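Side-chain contacts in CDA peptide synthetase I (Streptomyces coelicolor, PDB 5DU9), which is a non-ribosomal peptide synthetase, represented here by its condensation domain: residues I395-T400 and L405-E410; R244-P249 and R427-L432. The protein carries 1 engineered substitution. All coordinates share one frame; numbering follows the deposited sequence.

Interaction 1. Residues I395-T400 and L405-E410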
ATOM      1  N   ILE A 395      -0.559  -7.074  -6.487  1.00 12.23           N
ATOM      2  CA  ILE A 395      -0.867  -8.192  -5.611  1.00 12.00           C
ATOM      3  C   ILE A 395      -0.585  -7.742  -4.187  1.00 13.88           C
ATOM      4  O   ILE A 395       0.558  -7.497  -3.827  1.00 14.80           O
ATOM      5  CB  ILE A 395      -0.036  -9.438  -5.956  1.00 12.49           C
ATOM      6  CG1 ILE A 395      -0.354  -9.885  -7.384  1.00 14.67           C
ATOM      7  CG2 ILE A 395      -0.323 -10.558  -4.964  1.00 15.72           C
ATOM      8  CD1 ILE A 395       0.526 -10.997  -7.901  1.00 14.25           C
ATOM      9  N   VAL A 396      -1.640  -7.625  -3.390  1.00 11.52           N
ATOM     10  CA  VAL A 396      -1.539  -7.071  -2.048  1.00 11.37           C
ATOM     11  C   VAL A 396      -1.888  -8.144  -1.028  1.00 13.18           C
ATOM     12  O   VAL A 396      -2.931  -8.790  -1.131  1.00 15.22           O
ATOM     13  CB  VAL A 396      -2.476  -5.859  -1.875  1.00 13.24           C
ATOM     14  CG1 VAL A 396      -2.269  -5.205  -0.515  1.00 14.92           C
ATOM     15  CG2 VAL A 396      -2.253  -4.848  -2.998  1.00 14.04           C
ATOM     16  N   LEU A 397      -1.001  -8.344  -0.059  1.00 12.39           N
ATOM     17  CA  LEU A 397      -1.252  -9.278   1.031  1.00 12.29           C
ATOM     18  C   LEU A 397      -1.299  -8.540   2.350  1.00 16.73           C
ATOM     19  O   LEU A 397      -0.463  -7.679   2.616  1.00 17.10           O
ATOM     20  CB  LEU A 397      -0.174 -10.356   1.104  1.00 12.85           C
ATOM     21  CG  LEU A 397      -0.315 -11.541   0.157  1.00 17.11           C
ATOM     22  CD1 LEU A 397      -0.076 -11.126  -1.275  1.00 20.52           C
ATOM     23  CD2 LEU A 397       0.649 -12.633   0.564  1.00 18.10           C
ATOM     24  N   THR A 398      -2.292  -8.882   3.165  1.00 13.15           N
ATOM     25  CA  THR A 398      -2.359  -8.422   4.542  1.00 11.30           C
ATOM     26  C   THR A 398      -2.533  -9.637   5.435  1.00 15.32           C
ATOM     27  O   THR A 398      -3.228 -10.581   5.074  1.00 16.61           O
ATOM     28  CB  THR A 398      -3.517  -7.436   4.772  1.00 19.99           C
ATOM     29  OG1 THR A 398      -4.767  -8.094   4.545  1.00 26.61           O
ATOM     30  CG2 THR A 398      -3.397  -6.258   3.835  1.00 14.81           C
ATOM     31  N   GLY A 399      -1.882  -9.613   6.590  1.00 14.12           N
ATOM     32  CA  GLY A 399      -1.919 -10.727   7.516  1.00 15.52           C
ATOM     33  C   GLY A 399      -0.555 -11.375   7.632  1.00 14.18           C
ATOM     34  O   GLY A 399       0.451 -10.803   7.211  1.00 15.31           O
ATOM     35  N   THR A 400      -0.530 -12.573   8.207  1.00 13.93           N
ATOM     36  CA  THR A 400       0.699 -13.337   8.383  1.00 12.30           C
ATOM     37  C   THR A 400       0.409 -14.813   8.130  1.00 12.36           C
ATOM     38  O   THR A 400      -0.749 -15.226   8.126  1.00 14.00           O
ATOM     39  CB  THR A 400       1.279 -13.186   9.800  1.00 16.48           C
ATOM     40  OG1 THR A 400       0.357 -13.727  10.752  1.00 19.50           O
ATOM     41  CG2 THR A 400       1.553 -11.728  10.130  1.00 20.10           C
ATOM     42  N   LEU A 405      -4.317 -14.828   5.791  1.00 13.73           N
ATOM     43  CA  LEU A 405      -4.033 -13.763   4.838  1.00 15.59           C
ATOM     44  C   LEU A 405      -5.276 -13.306   4.097  1.00 14.75           C
ATOM     45  O   LEU A 405      -6.203 -14.079   3.873  1.00 17.95           O
ATOM     46  CB  LEU A 405      -2.995 -14.227   3.815  1.00 15.24           C
ATOM     47  CG  LEU A 405      -1.594 -14.522   4.343  1.00 12.00           C
ATOM     48  CD1 LEU A 405      -0.785 -15.300   3.311  1.00 17.55           C
ATOM     49  CD2 LEU A 405      -0.879 -13.236   4.714  1.00 16.98           C
ATOM     50  N   ARG A 406      -5.277 -12.035   3.723  1.00 13.66           N
ATOM     51  CA  ARG A 406      -6.175 -11.548   2.692  1.00 14.39           C
ATOM     52  C   ARG A 406      -5.318 -11.218   1.486  1.00 15.20           C
ATOM     53  O   ARG A 406      -4.369 -10.443   1.590  1.00 16.83           O
ATOM     54  CB  ARG A 406      -6.965 -10.325   3.161  1.00 22.01           C
ATOM     55  CG  ARG A 406      -8.217 -10.058   2.339  1.00 34.80           C
ATOM     56  CD  ARG A 406      -9.480 -10.406   3.115  1.00 43.00           C
ATOM     57  NE  ARG A 406     -10.605 -10.711   2.234  1.00 41.64           N
ATOM     58  CZ  ARG A 406     -11.591 -11.554   2.531  1.00 45.34           C
ATOM     59  NH1 ARG A 406     -11.605 -12.195   3.693  1.00 35.00           N
ATOM     60  NH2 ARG A 406     -12.569 -11.764   1.659  1.00 60.27           N
ATOM     61  N   VAL A 407      -5.641 -11.835   0.354  1.00 14.43           N
ATOM     62  CA  VAL A 407      -4.914 -11.608  -0.886  1.00 15.85           C
ATOM     63  C   VAL A 407      -5.797 -10.808  -1.827  1.00 13.92           C
ATOM     64  O   VAL A 407      -6.865 -11.270  -2.225  1.00 17.64           O
ATOM     65  CB  VAL A 407      -4.506 -12.931  -1.560  1.00 16.19           C
ATOM     66  CG1 VAL A 407      -3.740 -12.670  -2.853  1.00 18.75           C
ATOM     67  CG2 VAL A 407      -3.683 -13.785  -0.603  1.00 16.64           C
ATOM     68  N   ASP A 408      -5.353  -9.601  -2.165  1.00 13.62           N
ATOM     69  CA  ASP A 408      -6.084  -8.746  -3.092  1.00 15.19           C
ATOM     70  C   ASP A 408      -5.364  -8.687  -4.431  1.00 13.93           C
ATOM     71  O   ASP A 408      -4.179  -8.350  -4.493  1.00 16.91           O
ATOM     72  CB  ASP A 408      -6.237  -7.331  -2.527  1.00 18.34           C
ATOM     73  CG  ASP A 408      -7.354  -7.223  -1.504  1.00 24.92           C
ATOM     74  OD1 ASP A 408      -7.623  -8.217  -0.809  1.00 22.31           O
ATOM     75  OD2 ASP A 408      -7.971  -6.140  -1.407  1.00 35.48           O
ATOM     76  N   PHE A 409      -6.077  -9.043  -5.493  1.00 14.83           N
ATOM     77  CA  PHE A 409      -5.601  -8.818  -6.848  1.00 15.11           C
ATOM     78  C   PHE A 409      -6.263  -7.555  -7.365  1.00 15.73           C
ATOM     79  O   PHE A 409      -7.482  -7.499  -7.515  1.00 17.37           O
ATOM     80  CB  PHE A 409      -5.906 -10.010  -7.757  1.00 15.91           C
ATOM     81  CG  PHE A 409      -4.816 -11.050  -7.780  1.00 15.37           C
ATOM     82  CD1 PHE A 409      -4.183 -11.438  -6.613  1.00 14.46           C
ATOM     83  CD2 PHE A 409      -4.438 -11.652  -8.972  1.00 17.42           C
ATOM     84  CE1 PHE A 409      -3.181 -12.395  -6.632  1.00 15.98           C
ATOM     85  CE2 PHE A 409      -3.435 -12.607  -8.997  1.00 16.16           C
ATOM     86  CZ  PHE A 409      -2.810 -12.980  -7.827  1.00 14.84           C
ATOM     87  N   GLU A 410      -5.447  -6.537  -7.604  1.00 15.69           N
ATOM     88  CA  GLU A 410      -5.919  -5.247  -8.079  1.00 15.89           C
ATOM     89  C   GLU A 410      -5.531  -5.091  -9.539  1.00 16.67           C
ATOM     90  O   GLU A 410      -4.365  -4.842  -9.850  1.00 18.71           O
ATOM     91  CB  GLU A 410      -5.325  -4.118  -7.238  1.00 15.13           C
ATOM     92  CG  GLU A 410      -5.485  -4.311  -5.738  1.00 14.51           C
ATOM     93  CD  GLU A 410      -4.951  -3.139  -4.931  1.00 15.48           C
ATOM     94  OE1 GLU A 410      -3.989  -2.488  -5.384  1.00 18.80           O
ATOM     95  OE2 GLU A 410      -5.491  -2.871  -3.835  1.00 18.27           O
TER

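Interaction 2. Residues R244-P249 and R427-L432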
ATOM      1  N   ARG A 244     -10.266  -7.716  -6.392  1.00 18.35           N
ATOM      2  CA  ARG A 244     -10.856  -8.972  -5.954  1.00 19.84           C
ATOM      3  C   ARG A 244     -10.036  -9.518  -4.802  1.00 17.63           C
ATOM      4  O   ARG A 244      -8.808  -9.619  -4.878  1.00 17.57           O
ATOM      5  CB  ARG A 244     -10.935  -9.977  -7.105  1.00 23.32           C
ATOM      6  CG  ARG A 244     -11.986  -9.624  -8.154  1.00 21.00           C
ATOM      7  CD  ARG A 244     -13.404  -9.661  -7.578  1.00 23.10           C
ATOM      8  NE  ARG A 244     -14.416  -9.294  -8.567  1.00 31.23           N
ATOM      9  CZ  ARG A 244     -14.848  -8.054  -8.788  1.00 27.88           C
ATOM     10  NH1 ARG A 244     -14.361  -7.030  -8.094  1.00 27.54           N
ATOM     11  NH2 ARG A 244     -15.777  -7.835  -9.711  1.00 31.10           N
ATOM     12  N   SER A 245     -10.735  -9.858  -3.727  1.00 18.18           N
ATOM     13  CA  SER A 245     -10.090 -10.221  -2.475  1.00 17.04           C
ATOM     14  C   SER A 245     -10.396 -11.669  -2.116  1.00 20.14           C
ATOM     15  O   SER A 245     -11.531 -12.125  -2.245  1.00 22.70           O
ATOM     16  CB  SER A 245     -10.550  -9.279  -1.361  1.00 21.32           C
ATOM     17  OG  SER A 245      -9.839  -9.526  -0.163  1.00 28.17           O
ATOM     18  N   LEU A 246      -9.368 -12.385  -1.672  1.00 19.75           N
ATOM     19  CA  LEU A 246      -9.502 -13.783  -1.285  1.00 22.00           C
ATOM     20  C   LEU A 246      -8.958 -13.971   0.119  1.00 19.11           C
ATOM     21  O   LEU A 246      -7.798 -13.678   0.379  1.00 18.76           O
ATOM     22  CB  LEU A 246      -8.761 -14.691  -2.269  1.00 23.13           C
ATOM     23  CG  LEU A 246      -8.676 -16.179  -1.925  1.00 24.20           C
ATOM     24  CD1 LEU A 246     -10.062 -16.790  -1.807  1.00 26.90           C
ATOM     25  CD2 LEU A 246      -7.853 -16.918  -2.963  1.00 24.24           C
ATOM     26  N   GLY A 247      -9.810 -14.445   1.021  1.00 20.85           N
ATOM     27  CA  GLY A 247      -9.396 -14.745   2.379  1.00 21.38           C
ATOM     28  C   GLY A 247      -8.846 -16.151   2.495  1.00 20.51           C
ATOM     29  O   GLY A 247      -9.488 -17.113   2.058  1.00 20.48           O
ATOM     30  N   LEU A 248      -7.655 -16.259   3.081  1.00 17.32           N
ATOM     31  CA  LEU A 248      -6.988 -17.539   3.297  1.00 19.19           C
ATOM     32  C   LEU A 248      -6.815 -17.776   4.791  1.00 16.19           C
ATOM     33  O   LEU A 248      -6.103 -17.026   5.455  1.00 18.00           O
ATOM     34  CB  LEU A 248      -5.623 -17.568   2.610  1.00 17.29           C
ATOM     35  CG  LEU A 248      -5.599 -17.304   1.105  1.00 19.81           C
ATOM     36  CD1 LEU A 248      -4.161 -17.299   0.614  1.00 20.59           C
ATOM     37  CD2 LEU A 248      -6.424 -18.337   0.354  1.00 21.26           C
ATOM     38  N   PRO A 249      -7.463 -18.818   5.332  1.00 18.77           N
ATOM     39  CA  PRO A 249      -7.289 -19.070   6.763  1.00 19.25           C
ATOM     40  C   PRO A 249      -5.921 -19.674   7.070  1.00 18.00           C
ATOM     41  O   PRO A 249      -5.230 -20.100   6.148  1.00 17.14           O
ATOM     42  CB  PRO A 249      -8.410 -20.055   7.079  1.00 20.39           C
ATOM     43  CG  PRO A 249      -8.617 -20.791   5.810  1.00 24.18           C
ATOM     44  CD  PRO A 249      -8.383 -19.788   4.714  1.00 20.84           C
ATOM     45  N   ARG A 427      -5.688 -19.489  -8.855  1.00 19.15           N
ATOM     46  CA  ARG A 427      -4.631 -20.257  -9.507  1.00 20.29           C
ATOM     47  C   ARG A 427      -3.275 -19.973  -8.876  1.00 22.10           C
ATOM     48  O   ARG A 427      -2.485 -20.887  -8.623  1.00 20.19           O
ATOM     49  CB  ARG A 427      -4.575 -19.937 -11.000  1.00 23.62           C
ATOM     50  CG  ARG A 427      -3.634 -20.835 -11.781  1.00 30.22           C
ATOM     51  CD  ARG A 427      -3.582 -20.443 -13.246  1.00 34.61           C
ATOM     52  NE  ARG A 427      -4.911 -20.424 -13.848  1.00 39.49           N
ATOM     53  CZ  ARG A 427      -5.234 -19.738 -14.941  1.00 47.19           C
ATOM     54  NH1 ARG A 427      -4.325 -18.996 -15.562  1.00 52.53           N
ATOM     55  NH2 ARG A 427      -6.473 -19.787 -15.409  1.00 35.01           N
ATOM     56  N   PHE A 428      -3.004 -18.697  -8.625  1.00 17.03           N
ATOM     57  CA  PHE A 428      -1.731 -18.309  -8.044  1.00 15.89           C
ATOM     58  C   PHE A 428      -1.562 -18.870  -6.639  1.00 15.33           C
ATOM     59  O   PHE A 428      -0.523 -19.434  -6.314  1.00 15.99           O
ATOM     60  CB  PHE A 428      -1.589 -16.790  -8.000  1.00 15.42           C
ATOM     61  CG  PHE A 428      -0.527 -16.326  -7.056  1.00 14.79           C
ATOM     62  CD1 PHE A 428       0.809 -16.576  -7.322  1.00 14.79           C
ATOM     63  CD2 PHE A 428      -0.859 -15.658  -5.895  1.00 15.30           C
ATOM     64  CE1 PHE A 428       1.787 -16.168  -6.450  1.00 12.94           C
ATOM     65  CE2 PHE A 428       0.121 -15.243  -5.021  1.00 17.27           C
ATOM     66  CZ  PHE A 428       1.446 -15.500  -5.300  1.00 15.48           C
ATOM     67  N   VAL A 429      -2.585 -18.717  -5.803  1.00 17.31           N
ATOM     68  CA  VAL A 429      -2.482 -19.167  -4.419  1.00 15.10           C
ATOM     69  C   VAL A 429      -2.291 -20.686  -4.350  1.00 16.11           C
ATOM     70  O   VAL A 429      -1.560 -21.177  -3.488  1.00 18.18           O
ATOM     71  CB  VAL A 429      -3.718 -18.751  -3.589  1.00 18.58           C
ATOM     72  CG1 VAL A 429      -3.712 -19.423  -2.216  1.00 33.93           C
ATOM     73  CG2 VAL A 429      -3.753 -17.238  -3.419  1.00 17.87           C
ATOM     74  N   ARG A 430      -2.930 -21.429  -5.252  1.00 17.09           N
ATOM     75  CA  ARG A 430      -2.762 -22.882  -5.281  1.00 19.36           C
ATOM     76  C   ARG A 430      -1.319 -23.248  -5.638  1.00 19.50           C
ATOM     77  O   ARG A 430      -0.719 -24.129  -5.021  1.00 19.45           O
ATOM     78  CB  ARG A 430      -3.733 -23.529  -6.273  1.00 19.43           C
ATOM     79  CG  ARG A 430      -3.525 -25.034  -6.439  1.00 31.28           C
ATOM     80  CD  ARG A 430      -4.634 -25.683  -7.257  1.00 44.14           C
ATOM     81  NE  ARG A 430      -4.898 -24.968  -8.503  1.00 45.50           N
ATOM     82  CZ  ARG A 430      -5.697 -25.411  -9.469  1.00 43.59           C
ATOM     83  NH1 ARG A 430      -6.316 -26.578  -9.347  1.00 36.90           N
ATOM     84  NH2 ARG A 430      -5.874 -24.685 -10.565  1.00 50.78           N
ATOM     85  N   PHE A 431      -0.764 -22.565  -6.634  1.00 16.78           N
ATOM     86  CA  PHE A 431       0.610 -22.814  -7.056  1.00 16.56           C
ATOM     87  C   PHE A 431       1.592 -22.425  -5.949  1.00 15.50           C
ATOM     88  O   PHE A 431       2.511 -23.183  -5.632  1.00 16.46           O
ATOM     89  CB  PHE A 431       0.911 -22.043  -8.345  1.00 20.93           C
ATOM     90  CG  PHE A 431       2.202 -22.440  -9.016  1.00 18.15           C
ATOM     91  CD1 PHE A 431       2.394 -23.732  -9.478  1.00 17.86           C
ATOM     92  CD2 PHE A 431       3.211 -21.510  -9.206  1.00 18.78           C
ATOM     93  CE1 PHE A 431       3.579 -24.092 -10.109  1.00 21.92           C
ATOM     94  CE2 PHE A 431       4.390 -21.866  -9.836  1.00 16.58           C
ATOM     95  CZ  PHE A 431       4.572 -23.157 -10.286  1.00 17.54           C
ATOM     96  N   LEU A 432       1.387 -21.248  -5.362  1.00 14.77           N
ATOM     97  CA  LEU A 432       2.198 -20.777  -4.244  1.00 14.16           C
ATOM     98  C   LEU A 432       2.238 -21.793  -3.102  1.00 15.22           C
ATOM     99  O   LEU A 432       3.301 -22.098  -2.570  1.00 16.27           O
ATOM    100  CB  LEU A 432       1.662 -19.434  -3.735  1.00 16.73           C
ATOM    101  CG  LEU A 432       2.310 -18.849  -2.477  1.00 14.50           C
ATOM    102  CD1 LEU A 432       3.772 -18.524  -2.724  1.00 15.59           C
ATOM    103  CD2 LEU A 432       1.558 -17.611  -2.002  1.00 15.75           C
TER

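Interaction 1. Residues I395-T400 and L405-E410
Val396 and Asp408 face each other as an antiparallel hydrogen-bonded pair: Val396 N gives its hydrogen to Asp408 O at 2.9 Å, and Asp408 N returns one to Val396 O at 2.8 Å. Both bonds are nearly straight and lie in the carbonyl plane. Thr398 and Arg406 repeat the pattern at the next hydrogen-bonded pair, two residues along, with Arg406 N to Thr398 O at 2.9 Å. Leu397-Val407, the non-hydrogen-bonded pair between them, and Ile395-Phe409, on the far side of Val396-Asp408, meet through their side chains. Ile395 lies beside Phe409 and puts CG1 over one face of the ring, 4.1 Å from the centroid, a CH-pi contact displaced toward the rim. With CG1 anti to the carbonyl carbon (chi1 -61°), this branch lies over the ring and leaves CG2 to touch CE1. Leu397 runs alongside Val407, its CG 4.1 Å from Val407 CG2, and its CD2 meets Leu405 CD1. At the turn, Gly399 has backbone angles that a side chain would jam against the preceding carbonyl, and Leu405 CD2 packs 3.5 Å from Gly399 C. Across the sheet, Val396 CG2 rests 3.7 Å from Glu410 CD, and Thr398 OG1 lies against Arg406 CB. The apolar side chains Ile395, Leu397, Val407 and Phe409 suit the face that helices 267-283 and 418-437 cover, while the polar side chains gather on the other, beside Val396. Carboxylates suit that face because hydroxyls and the amide of Asn394 are there to donate to them. Ser245 OG, on strand 242-248, bridges Asp408 OD1 and Arg406 NE, and the nearby positive charge would probably favour an ionised Asp408; Glu410 OE1, bonded to Asn394 and to Ser387 of the ligand pocket, ties the hairpin to that pocket's wall.

Interaction 2. Residues R244-P249 and R427-L432
Val429 is the residue of helix 418-437 that meets Leu246 and Leu248 of strand 242-248, and it does so with both methyls. Before it in sequence, Phe428 turns to the other side, where its ring meets Phe278 of helix 267-283 edge to face. Val429 then points at the strand. Its CG1, anti to the backbone N (chi1 170°), meets Leu248 CD1 tip to tip at 3.6 Å and has Leu248 CD2 at 3.9 Å, so it sits against the fork of the leucine. Its CG2 reaches Leu248 CD1 at 4.1 Å, and Leu246 CD2 comes across to the same methyl at 4.1 Å. Leu246 and Leu248, two residues apart on one strand, thus offer their methyls to one valine. Farther along, Leu432 packs on Leu256 of helix 250-263. A short, branched valine suits the helix side, since long leucines bridge the gap from a strand whose nearest CA, that of Leu248, is 9.1 Å from Val429 CA. The contact is wholly apolar, so it supplies dispersion and burial of methyl groups without directional bonds, joining the edge strand of the sheet to the helix lying on it.

Interaction 1 is nested within the chain loop closed by interaction 2, and their centres lie about 9 Å apart. Strands 404-411 and 242-248 are neighbours in one four-stranded sheet, and helix 418-437 follows the former strand in the chain. The two contacts touch directly: Leu248 N lies 2.7 Å from Leu405 O, a probable backbone hydrogen bond, and Val407 CG2 packs 3.7 Å from Leu248 CD1, making one apolar layer continuous from hairpin to helix. The bound (2S)-2-amino-N-butyl-propanamide lies about 7 Å from the Glu410 side chain, placing interaction 1 near the pocket, with interaction 2 on the helix-covered face of the same sheet.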